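Long-range contacts in dihydrodipicolinate synthase (Rhodopseudomonas palustris, PDB 3DZ1), which probably catalyses the condensation of pyruvate with aspartate semialdehyde to 4-hydroxy-tetrahydrodipicolinate, the DapA-family step on the way to lysine: residues E54-L58 with Q280-G284; A109-L114 with L146-M150; W137-P143 with V166-D172. All coordinates share one frame; numbering follows the deposited sequence.

Contact 1. Residues E54-L58 with Q280-G284; sequences EAPKL and QRKPG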
ATOM      1  N   GLU A  54      11.388 -12.852  15.845  1.00 13.85           N
ATOM      2  CA  GLU A  54      10.426 -12.090  16.642  1.00 14.46           C
ATOM      3  C   GLU A  54      11.082 -10.946  17.413  1.00 14.79           C
ATOM      4  O   GLU A  54      10.648 -10.595  18.513  1.00 13.96           O
ATOM      5  CB  GLU A  54       9.694 -13.024  17.614  1.00 15.07           C
ATOM      6  CG  GLU A  54       8.910 -14.137  16.929  1.00 15.46           C
ATOM      7  CD  GLU A  54       8.276 -15.108  17.916  1.00 17.74           C
ATOM      8  OE1 GLU A  54       7.266 -14.743  18.560  1.00 14.47           O
ATOM      9  OE2 GLU A  54       8.795 -16.237  18.051  1.00 12.97           O
ATOM     10  N   ALA A  55      12.121 -10.359  16.828  1.00 14.75           N
ATOM     11  CA  ALA A  55      12.827  -9.254  17.470  1.00 17.02           C
ATOM     12  C   ALA A  55      11.887  -8.101  17.847  1.00 18.07           C
ATOM     13  O   ALA A  55      12.063  -7.463  18.884  1.00 17.85           O
ATOM     14  CB  ALA A  55      13.937  -8.742  16.566  1.00 16.20           C
ATOM     15  N   PRO A  56      10.879  -7.813  17.004  1.00 19.82           N
ATOM     16  CA  PRO A  56       9.972  -6.716  17.351  1.00 21.00           C
ATOM     17  C   PRO A  56       9.224  -6.963  18.663  1.00 20.84           C
ATOM     18  O   PRO A  56       8.691  -6.027  19.260  1.00 22.22           O
ATOM     19  CB  PRO A  56       9.033  -6.656  16.152  1.00 20.18           C
ATOM     20  CG  PRO A  56       9.920  -7.079  15.022  1.00 20.75           C
ATOM     21  CD  PRO A  56      10.655  -8.257  15.616  1.00 19.83           C
ATOM     22  N   LYS A  57       9.201  -8.221  19.107  1.00 19.76           N
ATOM     23  CA  LYS A  57       8.506  -8.612  20.336  1.00 17.94           C
ATOM     24  C   LYS A  57       9.409  -8.642  21.570  1.00 17.98           C
ATOM     25  O   LYS A  57       8.964  -9.001  22.662  1.00 15.92           O
ATOM     26  CB  LYS A  57       7.869  -9.995  20.163  1.00 20.20           C
ATOM     27  CG  LYS A  57       6.971 -10.127  18.946  1.00 20.50           C
ATOM     28  CD  LYS A  57       6.399 -11.535  18.853  1.00 23.38           C
ATOM     29  CE  LYS A  57       5.569 -11.721  17.597  1.00 22.86           C
ATOM     30  NZ  LYS A  57       5.080 -13.121  17.468  1.00 22.82           N
ATOM     31  N   LEU A  58      10.672  -8.272  21.388  1.00 17.95           N
ATOM     32  CA  LEU A  58      11.645  -8.253  22.476  1.00 20.82           C
ATOM     33  C   LEU A  58      11.997  -6.805  22.809  1.00 21.23           C
ATOM     34  O   LEU A  58      11.824  -5.914  21.975  1.00 21.52           O
ATOM     35  CB  LEU A  58      12.921  -8.976  22.041  1.00 22.10           C
ATOM     36  CG  LEU A  58      12.805 -10.402  21.504  1.00 22.29           C
ATOM     37  CD1 LEU A  58      14.140 -10.820  20.907  1.00 22.82           C
ATOM     38  CD2 LEU A  58      12.391 -11.352  22.618  1.00 20.92           C
ATOM     39  N   GLN A 280       5.377 -18.569  21.025  1.00 18.92           N
ATOM     40  CA  GLN A 280       5.766 -17.311  20.397  1.00 20.24           C
ATOM     41  C   GLN A 280       5.227 -16.253  21.350  1.00 20.01           C
ATOM     42  O   GLN A 280       4.403 -16.557  22.213  1.00 19.26           O
ATOM     43  CB  GLN A 280       5.071 -17.106  19.054  1.00 20.99           C
ATOM     44  CG  GLN A 280       5.128 -18.260  18.094  1.00 23.72           C
ATOM     45  CD  GLN A 280       4.228 -18.033  16.897  1.00 24.03           C
ATOM     46  OE1 GLN A 280       3.844 -18.977  16.213  1.00 26.07           O
ATOM     47  NE2 GLN A 280       3.892 -16.774  16.636  1.00 22.48           N
ATOM     48  N   ARG A 281       5.684 -15.017  21.201  1.00 18.92           N
ATOM     49  CA  ARG A 281       5.182 -13.940  22.038  1.00 19.31           C
ATOM     50  C   ARG A 281       4.040 -13.278  21.276  1.00 18.57           C
ATOM     51  O   ARG A 281       3.960 -13.393  20.054  1.00 18.71           O
ATOM     52  CB  ARG A 281       6.281 -12.916  22.313  1.00 20.74           C
ATOM     53  CG  ARG A 281       7.310 -13.361  23.326  1.00 25.22           C
ATOM     54  CD  ARG A 281       8.173 -12.186  23.742  1.00 28.34           C
ATOM     55  NE  ARG A 281       9.049 -12.514  24.858  1.00 30.70           N
ATOM     56  CZ  ARG A 281       9.871 -11.647  25.436  1.00 33.58           C
ATOM     57  NH1 ARG A 281       9.926 -10.397  24.999  1.00 33.61           N
ATOM     58  NH2 ARG A 281      10.635 -12.029  26.449  1.00 33.95           N
ATOM     59  N   LYS A 282       3.149 -12.599  21.990  1.00 19.34           N
ATOM     60  CA  LYS A 282       2.032 -11.920  21.341  1.00 19.59           C
ATOM     61  C   LYS A 282       2.586 -10.728  20.561  1.00 18.96           C
ATOM     62  O   LYS A 282       3.514 -10.066  21.019  1.00 18.46           O
ATOM     63  CB  LYS A 282       1.031 -11.412  22.382  1.00 21.46           C
ATOM     64  CG  LYS A 282       0.390 -12.490  23.241  1.00 26.45           C
ATOM     65  CD  LYS A 282      -0.655 -11.878  24.169  1.00 29.85           C
ATOM     66  CE  LYS A 282      -1.252 -12.914  25.109  1.00 32.46           C
ATOM     67  NZ  LYS A 282      -0.230 -13.468  26.044  1.00 34.38           N
ATOM     68  N   PRO A 283       2.032 -10.444  19.374  1.00 21.12           N
ATOM     69  CA  PRO A 283       0.935 -11.178  18.739  1.00 21.35           C
ATOM     70  C   PRO A 283       1.442 -12.412  17.989  1.00 22.26           C
ATOM     71  O   PRO A 283       2.479 -12.364  17.329  1.00 21.87           O
ATOM     72  CB  PRO A 283       0.332 -10.136  17.806  1.00 21.06           C
ATOM     73  CG  PRO A 283       1.550  -9.399  17.339  1.00 21.07           C
ATOM     74  CD  PRO A 283       2.341  -9.213  18.620  1.00 20.02           C
ATOM     75  N   GLY A 284       0.707 -13.514  18.101  1.00 24.27           N
ATOM     76  CA  GLY A 284       1.098 -14.744  17.430  1.00 27.32           C
ATOM     77  C   GLY A 284       0.191 -15.886  17.842  1.00 29.77           C
ATOM     78  O   GLY A 284      -0.085 -16.070  19.030  1.00 31.49           O
TER
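Lys57 drives its amino group in among three oxygens: NZ bonds to Pro283 O at 2.7 Å and to Arg281 O at 2.8 Å, and makes a salt bridge within its own loop to Glu54 OE1 at 2.9 Å. The lysine reaches this spot with CG opposite its own carbonyl carbon (chi1 -53°) and every later torsion extended. Its methylenes slide past the Arg281 side chain in the opposite direction, Lys57 CD lying 3.7 Å from Arg281 CB. NZ stands above the carbonyl plane of Pro283 and is tilted 24° from that of Arg281. Glu54 OE1 accepts a second bond, from Arg281 N at 3.1 Å, on its syn side, while the lysine comes to the anti side. Gln280 CB packs 3.3 Å from Glu54 OE1, and the two side chains cross at about a right angle. Arg281 reaches back the other way: its extended chain brings NH1 within 2.9 Å of Lys57 O, which lies close to the guanidinium plane, and Leu58 CD2 rests over one face of the group, 3.6 Å from Arg281 NH1.

In the next shell, Glu54 OE2 forms a salt bridge with Lys266 of helix 260-271, Arg281 NE bonds to Gly24 O, and Arg281 NH2 pairs with Glu62. Pro56 and Pro283 pack on Pro86 and Phe88 of a second subunit, so this join between the loop after strand 45-48 and the C-terminal helical region lies beside a subunit interface.

Chemically, the buried Glu54 carboxylate has a lysine at each oxygen, which probably favours its charged form, while the Lys57 ammonium is gripped by the carboxylate and two backbone carbonyls.

Contact 2. Residues A109-L114 with L146-M150; sequences APPPSL and LSVVM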
ATOM      1  N   ALA A 109      17.470  -4.273   6.207  1.00 10.21           N
ATOM      2  CA  ALA A 109      16.348  -4.265   5.279  1.00 11.05           C
ATOM      3  C   ALA A 109      15.894  -2.815   5.201  1.00 12.69           C
ATOM      4  O   ALA A 109      16.076  -2.051   6.146  1.00 13.05           O
ATOM      5  CB  ALA A 109      15.218  -5.144   5.801  1.00 11.17           C
ATOM      6  N   PRO A 110      15.304  -2.411   4.071  1.00 12.96           N
ATOM      7  CA  PRO A 110      14.850  -1.026   3.945  1.00 13.19           C
ATOM      8  C   PRO A 110      13.480  -0.809   4.575  1.00 15.10           C
ATOM      9  O   PRO A 110      12.693  -1.749   4.706  1.00 14.12           O
ATOM     10  CB  PRO A 110      14.798  -0.829   2.436  1.00 13.51           C
ATOM     11  CG  PRO A 110      14.280  -2.158   1.977  1.00 14.36           C
ATOM     12  CD  PRO A 110      15.105  -3.146   2.807  1.00 13.10           C
ATOM     13  N   PRO A 111      13.190   0.428   5.004  1.00 15.28           N
ATOM     14  CA  PRO A 111      11.872   0.679   5.595  1.00 15.34           C
ATOM     15  C   PRO A 111      10.851   0.467   4.473  1.00 16.50           C
ATOM     16  O   PRO A 111      11.155   0.687   3.302  1.00 14.17           O
ATOM     17  CB  PRO A 111      11.966   2.136   6.053  1.00 16.82           C
ATOM     18  CG  PRO A 111      13.036   2.723   5.168  1.00 18.23           C
ATOM     19  CD  PRO A 111      14.053   1.613   5.121  1.00 16.53           C
ATOM     20  N   PRO A 112       9.627   0.047   4.818  1.00 17.96           N
ATOM     21  CA  PRO A 112       8.571  -0.202   3.828  1.00 20.31           C
ATOM     22  C   PRO A 112       8.085   0.962   2.961  1.00 21.52           C
ATOM     23  O   PRO A 112       7.391   0.741   1.969  1.00 22.61           O
ATOM     24  CB  PRO A 112       7.446  -0.800   4.673  1.00 20.69           C
ATOM     25  CG  PRO A 112       7.610  -0.080   5.982  1.00 20.67           C
ATOM     26  CD  PRO A 112       9.113  -0.118   6.190  1.00 18.51           C
ATOM     27  N   SER A 113       8.464   2.187   3.309  1.00 22.50           N
ATOM     28  CA  SER A 113       8.012   3.358   2.560  1.00 23.92           C
ATOM     29  C   SER A 113       8.848   3.769   1.349  1.00 23.08           C
ATOM     30  O   SER A 113       8.362   4.500   0.487  1.00 24.17           O
ATOM     31  CB  SER A 113       7.891   4.559   3.502  1.00 25.91           C
ATOM     32  OG  SER A 113       9.155   4.930   4.025  1.00 27.39           O
ATOM     33  N   LEU A 114      10.092   3.309   1.276  1.00 21.99           N
ATOM     34  CA  LEU A 114      10.968   3.672   0.163  1.00 22.55           C
ATOM     35  C   LEU A 114      10.430   3.222  -1.196  1.00 23.12           C
ATOM     36  O   LEU A 114      10.126   2.044  -1.400  1.00 22.10           O
ATOM     37  CB  LEU A 114      12.366   3.089   0.385  1.00 23.63           C
ATOM     38  CG  LEU A 114      13.013   3.361   1.747  1.00 23.87           C
ATOM     39  CD1 LEU A 114      14.444   2.851   1.732  1.00 24.41           C
ATOM     40  CD2 LEU A 114      12.983   4.851   2.060  1.00 24.55           C
ATOM     41  N   LEU A 146       8.289  -6.644   2.596  1.00 11.92           N
ATOM     42  CA  LEU A 146       8.776  -5.291   2.824  1.00 13.77           C
ATOM     43  C   LEU A 146       8.280  -4.237   1.834  1.00 13.70           C
ATOM     44  O   LEU A 146       8.535  -3.044   2.015  1.00 14.42           O
ATOM     45  CB  LEU A 146      10.304  -5.313   2.854  1.00 15.35           C
ATOM     46  CG  LEU A 146      10.883  -6.330   3.842  1.00 15.59           C
ATOM     47  CD1 LEU A 146      12.399  -6.308   3.771  1.00 18.63           C
ATOM     48  CD2 LEU A 146      10.409  -6.008   5.256  1.00 16.87           C
ATOM     49  N   SER A 147       7.578  -4.676   0.790  1.00 13.19           N
ATOM     50  CA  SER A 147       7.023  -3.778  -0.222  1.00 13.93           C
ATOM     51  C   SER A 147       8.051  -3.162  -1.161  1.00 14.13           C
ATOM     52  O   SER A 147       7.815  -3.065  -2.361  1.00 14.32           O
ATOM     53  CB  SER A 147       6.225  -2.654   0.453  1.00 16.58           C
ATOM     54  OG  SER A 147       5.220  -3.185   1.302  1.00 18.54           O
ATOM     55  N   VAL A 148       9.186  -2.737  -0.621  1.00 12.75           N
ATOM     56  CA  VAL A 148      10.217  -2.119  -1.447  1.00 14.05           C
ATOM     57  C   VAL A 148      10.710  -3.039  -2.561  1.00 14.20           C
ATOM     58  O   VAL A 148      10.920  -4.232  -2.351  1.00 12.76           O
ATOM     59  CB  VAL A 148      11.423  -1.689  -0.590  1.00 15.02           C
ATOM     60  CG1 VAL A 148      12.500  -1.072  -1.475  1.00 16.07           C
ATOM     61  CG2 VAL A 148      10.973  -0.704   0.479  1.00 14.96           C
ATOM     62  N   VAL A 149      10.886  -2.477  -3.751  1.00 12.17           N
ATOM     63  CA  VAL A 149      11.380  -3.244  -4.886  1.00 10.81           C
ATOM     64  C   VAL A 149      12.705  -2.628  -5.327  1.00 11.98           C
ATOM     65  O   VAL A 149      12.802  -1.414  -5.504  1.00  8.79           O
ATOM     66  CB  VAL A 149      10.382  -3.227  -6.074  1.00 13.57           C
ATOM     67  CG1 VAL A 149      10.975  -3.968  -7.271  1.00 14.10           C
ATOM     68  CG2 VAL A 149       9.071  -3.865  -5.658  1.00 12.16           C
HETATM   69  N   MSE A 150      13.719  -3.474  -5.489  1.00 10.95           N
HETATM   70  CA  MSE A 150      15.051  -3.033  -5.899  1.00 11.04           C
HETATM   71  C   MSE A 150      15.497  -3.705  -7.194  1.00 11.45           C
HETATM   72  O   MSE A 150      15.611  -4.928  -7.249  1.00 11.80           O
HETATM   73  CB  MSE A 150      16.071  -3.376  -4.810  1.00 16.81           C
HETATM   74  CG  MSE A 150      15.699  -2.913  -3.418  1.00 20.27           C
HETATM   75 SE   MSE A 150      17.113  -3.369  -2.171  1.00 32.06          SE
HETATM   76  CE  MSE A 150      16.242  -2.885  -0.524  1.00 23.31           C
TER
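Pro110 and Met150, a selenomethionine, meet tip to tip at the tight end of this contact. Pro110 CG is 3.3 Å from Met150 CE, closer than carbons usually pack, and Pro110 CD follows at 3.5 Å from the same methyl. Met150 CG turns off beside the backbone N (chi1 -51°) and the chain then runs extended, which carries CE to the proline ring. Beside it, Val148 CB lies 3.9 Å from Pro110 CG. Val148 sets CG1 anti to its backbone N (chi1 179°), which leaves Val148 CG2 to turn into the bend of residues 111-114, 3.2 Å from Pro111 O and 3.4 Å from Leu114 O. A type I beta turn from Pro111 to Leu114 curls round this methyl. Leu146 sends CD1 inward to Ala109 CB, at 3.7 Å. Helix 117-131 backs the packed side, with Phe124 against Pro110 and Ile120 against Val148.

The other side is looser, with Pro112 and Ser147 exposed; the junction there rests on a CA-H...O contact of 3.4 Å from Pro112 CA to Leu146 O. Ser147, with positive phi, is where the chain leaves helix 143-146. No hydrogen bond spans the two segments; Leu114 O accepts one from Arg115 of a third subunit.

Residues 109-114 leave strand 105-108 at its C-terminal end, and residues 146-150 follow the short helix after the neighbouring strand 137-141. Loops packing together there are characteristic of the TIM barrel, whose active site opens at that end, and the Ala109 side chain is about 11 Å, at nearest atoms, from that of Met217, a predicted pyruvate-binding residue.

Contact 3. Residues W137-P143 with V166-D172; sequences WVLQDYP and VMLKHED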
ATOM      1  N   TRP A 137      27.996  -6.032   6.068  1.00  8.99           N
ATOM      2  CA  TRP A 137      26.553  -6.155   6.169  1.00  8.23           C
ATOM      3  C   TRP A 137      25.892  -6.860   5.002  1.00  8.33           C
ATOM      4  O   TRP A 137      26.486  -7.037   3.933  1.00  8.78           O
ATOM      5  CB  TRP A 137      25.902  -4.787   6.406  1.00 10.74           C
ATOM      6  CG  TRP A 137      26.089  -3.787   5.307  1.00 14.10           C
ATOM      7  CD1 TRP A 137      27.227  -3.094   5.005  1.00 14.37           C
ATOM      8  CD2 TRP A 137      25.091  -3.345   4.382  1.00 14.38           C
ATOM      9  NE1 TRP A 137      26.997  -2.244   3.948  1.00 13.71           N
ATOM     10  CE2 TRP A 137      25.693  -2.379   3.547  1.00 15.64           C
ATOM     11  CE3 TRP A 137      23.742  -3.671   4.178  1.00 14.88           C
ATOM     12  CZ2 TRP A 137      24.992  -1.735   2.522  1.00 16.32           C
ATOM     13  CZ3 TRP A 137      23.046  -3.030   3.159  1.00 15.07           C
ATOM     14  CH2 TRP A 137      23.674  -2.072   2.343  1.00 17.30           C
ATOM     15  N   VAL A 138      24.651  -7.266   5.239  1.00  7.44           N
ATOM     16  CA  VAL A 138      23.842  -7.991   4.272  1.00  7.79           C
ATOM     17  C   VAL A 138      22.621  -7.184   3.854  1.00  6.98           C
ATOM     18  O   VAL A 138      21.862  -6.708   4.701  1.00  9.07           O
ATOM     19  CB  VAL A 138      23.356  -9.323   4.882  1.00  8.74           C
ATOM     20  CG1 VAL A 138      22.542 -10.107   3.863  1.00  8.27           C
ATOM     21  CG2 VAL A 138      24.546 -10.122   5.381  1.00  6.69           C
ATOM     22  N   LEU A 139      22.441  -7.034   2.547  1.00  6.36           N
ATOM     23  CA  LEU A 139      21.303  -6.297   2.003  1.00  7.14           C
ATOM     24  C   LEU A 139      20.130  -7.261   1.836  1.00  5.86           C
ATOM     25  O   LEU A 139      20.227  -8.232   1.082  1.00  6.85           O
ATOM     26  CB  LEU A 139      21.672  -5.693   0.640  1.00  6.69           C
ATOM     27  CG  LEU A 139      20.554  -4.966  -0.120  1.00  7.85           C
ATOM     28  CD1 LEU A 139      20.025  -3.810   0.714  1.00  6.74           C
ATOM     29  CD2 LEU A 139      21.086  -4.472  -1.456  1.00  7.02           C
ATOM     30  N   GLN A 140      19.031  -7.011   2.544  1.00  6.55           N
ATOM     31  CA  GLN A 140      17.861  -7.878   2.430  1.00  7.04           C
ATOM     32  C   GLN A 140      16.874  -7.340   1.396  1.00  7.69           C
ATOM     33  O   GLN A 140      16.373  -6.222   1.520  1.00  6.43           O
ATOM     34  CB  GLN A 140      17.154  -8.035   3.781  1.00  6.08           C
ATOM     35  CG  GLN A 140      15.837  -8.793   3.675  1.00  8.91           C
ATOM     36  CD  GLN A 140      15.219  -9.101   5.021  1.00 10.56           C
ATOM     37  OE1 GLN A 140      15.308  -8.304   5.953  1.00 11.13           O
ATOM     38  NE2 GLN A 140      14.574 -10.256   5.126  1.00 11.38           N
ATOM     39  N   ASP A 141      16.607  -8.154   0.379  1.00  7.59           N
ATOM     40  CA  ASP A 141      15.702  -7.816  -0.719  1.00  8.45           C
ATOM     41  C   ASP A 141      14.517  -8.785  -0.659  1.00  8.98           C
ATOM     42  O   ASP A 141      14.574  -9.886  -1.201  1.00  8.40           O
ATOM     43  CB  ASP A 141      16.456  -7.964  -2.045  1.00  8.88           C
ATOM     44  CG  ASP A 141      15.592  -7.675  -3.255  1.00  9.89           C
ATOM     45  OD1 ASP A 141      14.501  -7.079  -3.100  1.00  8.57           O
ATOM     46  OD2 ASP A 141      16.017  -8.037  -4.371  1.00  8.66           O
ATOM     47  N   TYR A 142      13.443  -8.356  -0.005  1.00 10.22           N
ATOM     48  CA  TYR A 142      12.265  -9.198   0.190  1.00 10.97           C
ATOM     49  C   TYR A 142      10.983  -8.389  -0.012  1.00 11.78           C
ATOM     50  O   TYR A 142      10.272  -8.081   0.946  1.00 11.28           O
ATOM     51  CB  TYR A 142      12.332  -9.763   1.612  1.00 11.93           C
ATOM     52  CG  TYR A 142      11.368 -10.872   1.963  1.00 14.81           C
ATOM     53  CD1 TYR A 142      10.723 -11.620   0.978  1.00 14.22           C
ATOM     54  CD2 TYR A 142      11.158 -11.220   3.297  1.00 16.72           C
ATOM     55  CE1 TYR A 142       9.893 -12.691   1.320  1.00 17.91           C
ATOM     56  CE2 TYR A 142      10.336 -12.286   3.646  1.00 18.89           C
ATOM     57  CZ  TYR A 142       9.708 -13.016   2.656  1.00 19.33           C
ATOM     58  OH  TYR A 142       8.906 -14.075   3.014  1.00 23.31           O
ATOM     59  N   PRO A 143      10.667  -8.049  -1.270  1.00 11.14           N
ATOM     60  CA  PRO A 143       9.481  -7.272  -1.642  1.00 11.63           C
ATOM     61  C   PRO A 143       8.166  -7.809  -1.080  1.00 10.61           C
ATOM     62  O   PRO A 143       7.307  -7.041  -0.649  1.00 12.00           O
ATOM     63  CB  PRO A 143       9.498  -7.328  -3.169  1.00 13.03           C
ATOM     64  CG  PRO A 143      10.949  -7.438  -3.494  1.00 15.15           C
ATOM     65  CD  PRO A 143      11.443  -8.424  -2.467  1.00 12.39           C
ATOM     66  N   VAL A 166      28.723  -6.992   1.788  1.00  7.90           N
ATOM     67  CA  VAL A 166      29.333  -8.203   1.252  1.00  7.31           C
ATOM     68  C   VAL A 166      28.352  -9.265   0.780  1.00  8.55           C
ATOM     69  O   VAL A 166      28.753 -10.246   0.155  1.00  6.80           O
ATOM     70  CB  VAL A 166      30.257  -8.865   2.306  1.00  6.68           C
ATOM     71  CG1 VAL A 166      31.388  -7.913   2.687  1.00  6.05           C
ATOM     72  CG2 VAL A 166      29.448  -9.242   3.545  1.00  7.98           C
HETATM   73  N   MSE A 167      27.071  -9.073   1.060  1.00  7.27           N
HETATM   74  CA  MSE A 167      26.103 -10.090   0.684  1.00  8.13           C
HETATM   75  C   MSE A 167      24.708  -9.560   0.416  1.00  8.69           C
HETATM   76  O   MSE A 167      24.290  -8.538   0.966  1.00  7.44           O
HETATM   77  CB  MSE A 167      26.023 -11.135   1.805  1.00  9.24           C
HETATM   78  CG  MSE A 167      25.005 -12.256   1.595  1.00 11.55           C
HETATM   79 SE   MSE A 167      24.713 -13.256   3.250  1.00 18.56          SE
HETATM   80  CE  MSE A 167      26.379 -14.261   3.266  1.00 10.68           C
ATOM     81  N   LEU A 168      23.997 -10.275  -0.447  1.00  9.16           N
ATOM     82  CA  LEU A 168      22.621  -9.957  -0.759  1.00  8.17           C
ATOM     83  C   LEU A 168      21.809 -11.156  -0.297  1.00  8.19           C
ATOM     84  O   LEU A 168      22.143 -12.298  -0.638  1.00  8.66           O
ATOM     85  CB  LEU A 168      22.411  -9.786  -2.269  1.00  8.32           C
ATOM     86  CG  LEU A 168      20.940  -9.815  -2.724  1.00  6.06           C
ATOM     87  CD1 LEU A 168      20.235  -8.538  -2.281  1.00  6.55           C
ATOM     88  CD2 LEU A 168      20.859  -9.956  -4.243  1.00  7.32           C
ATOM     89  N   LYS A 169      20.780 -10.915   0.512  1.00  8.97           N
ATOM     90  CA  LYS A 169      19.906 -12.005   0.912  1.00  8.54           C
ATOM     91  C   LYS A 169      18.815 -11.867  -0.130  1.00  8.23           C
ATOM     92  O   LYS A 169      17.954 -10.990  -0.032  1.00  9.18           O
ATOM     93  CB  LYS A 169      19.293 -11.816   2.297  1.00  9.48           C
ATOM     94  CG  LYS A 169      18.449 -13.027   2.687  1.00 11.33           C
ATOM     95  CD  LYS A 169      17.533 -12.772   3.870  1.00 11.94           C
ATOM     96  CE  LYS A 169      16.707 -14.018   4.164  1.00 11.25           C
ATOM     97  NZ  LYS A 169      15.680 -13.788   5.206  1.00 13.26           N
ATOM     98  N   HIS A 170      18.890 -12.720  -1.139  1.00  8.06           N
ATOM     99  CA  HIS A 170      17.961 -12.720  -2.262  1.00  9.16           C
ATOM    100  C   HIS A 170      16.614 -13.368  -1.968  1.00  8.92           C
ATOM    101  O   HIS A 170      16.518 -14.588  -1.818  1.00  9.11           O
ATOM    102  CB  HIS A 170      18.635 -13.418  -3.448  1.00  9.28           C
ATOM    103  CG  HIS A 170      17.760 -13.561  -4.654  1.00  9.22           C
ATOM    104  ND1 HIS A 170      17.558 -12.539  -5.557  1.00 11.12           N
ATOM    105  CD2 HIS A 170      17.034 -14.609  -5.106  1.00 10.32           C
ATOM    106  CE1 HIS A 170      16.744 -12.950  -6.512  1.00 11.38           C
ATOM    107  NE2 HIS A 170      16.412 -14.203  -6.262  1.00  9.27           N
ATOM    108  N   GLU A 171      15.569 -12.549  -1.902  1.00  7.68           N
ATOM    109  CA  GLU A 171      14.231 -13.057  -1.631  1.00  8.05           C
ATOM    110  C   GLU A 171      13.188 -12.527  -2.619  1.00  8.32           C
ATOM    111  O   GLU A 171      11.982 -12.648  -2.385  1.00  6.50           O
ATOM    112  CB  GLU A 171      13.822 -12.708  -0.191  1.00  8.51           C
ATOM    113  CG  GLU A 171      14.786 -13.257   0.851  1.00 10.18           C
ATOM    114  CD  GLU A 171      14.188 -13.295   2.245  1.00  9.34           C
ATOM    115  OE1 GLU A 171      14.354 -12.317   3.008  1.00  9.98           O
ATOM    116  OE2 GLU A 171      13.540 -14.312   2.567  1.00  7.31           O
ATOM    117  N   ASP A 172      13.645 -11.941  -3.723  1.00  8.17           N
ATOM    118  CA  ASP A 172      12.713 -11.417  -4.718  1.00  9.04           C
ATOM    119  C   ASP A 172      11.914 -12.578  -5.304  1.00 10.03           C
ATOM    120  O   ASP A 172      12.413 -13.705  -5.410  1.00  9.80           O
ATOM    121  CB  ASP A 172      13.449 -10.674  -5.834  1.00  9.55           C
ATOM    122  CG  ASP A 172      12.537  -9.729  -6.592  1.00 11.55           C
ATOM    123  OD1 ASP A 172      11.327  -9.700  -6.282  1.00 10.25           O
ATOM    124  OD2 ASP A 172      13.023  -9.014  -7.493  1.00 14.18           O
TER
HETATM  125  O   HOH W   1      16.204 -10.659  -4.107  1.00  6.66           O
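Val138, Leu139, Gln140 and Asp141 pair in register with Met167, Leu168, Lys169 and His170 as two parallel strands, their axes 4.6 Å apart at closest approach and inclined by 23°. Backbone bonds alternate along the seam; the shortest runs from Lys169 N to Leu139 O, at 2.8 Å.

On one face Val138 and Met167, the latter a selenomethionine, lie side by side, with Val138 CG2 3.8 Å from Met167 SE. The Met167 side chain also comes within about 4 Å, at nearest atoms, of that of Met217, predicted to bind pyruvate. On the other face Leu168 CD1 fits between Leu139 and Asp141, and Leu182 of helix 176-188 packs against Leu168. These are the fifth and sixth strands of an eight-stranded TIM barrel, and the sixth is the one that carries the Schiff-base lysine in DapA-family enzymes.

At the C-terminal ends, Glu171 OE1 gathers two donors: Gln140 NE2 at 3.0 Å, brought there by CG anti to the backbone N (chi1 173°) and an extended chain, with amide and carboxylate only 4° from coplanar, and Lys169 NZ at 3.0 Å, which approaches from above the carboxylate plane in a salt bridge. Glu171 OE2 lies 3.8 Å above the centre of the Tyr142 ring, the carboxylate stacked over one ring face, and accepts from Asn200 N. An alanine here is likely to leave Gln140 NE2 and Lys169 NZ without the acceptor they share and to uncover that face of the tyrosine. Across the seam, the carboxylates of Asp141 and Asp172 come near each other, and both form salt bridges with Lys178, which probably offsets their repulsion. A water donates to Asp141 OD2 at 2.6 Å and accepts from Asp172 N.

From the N terminus, the chain first meets contact 1 at residues 54-58, after the second barrel strand, and that loop closes only at 280-284, beyond the barrel; contacts 2 and 3 both fall within it. Contact 2 opens at 109-114, contact 3 opens at 137-143, contact 2 closes at 146-150 and contact 3 at 166-172, so these two cross. They also touch, Ala109 CB lying 3.2 Å from Gln140 OE1, with centres about 11 Å apart. Contact 3 joins two adjacent barrel strands, contact 2 joins loops at the barrel's C-terminal end, and contact 1, some 21 to 23 Å away centre to centre, ties the barrel to the C-terminal helical region.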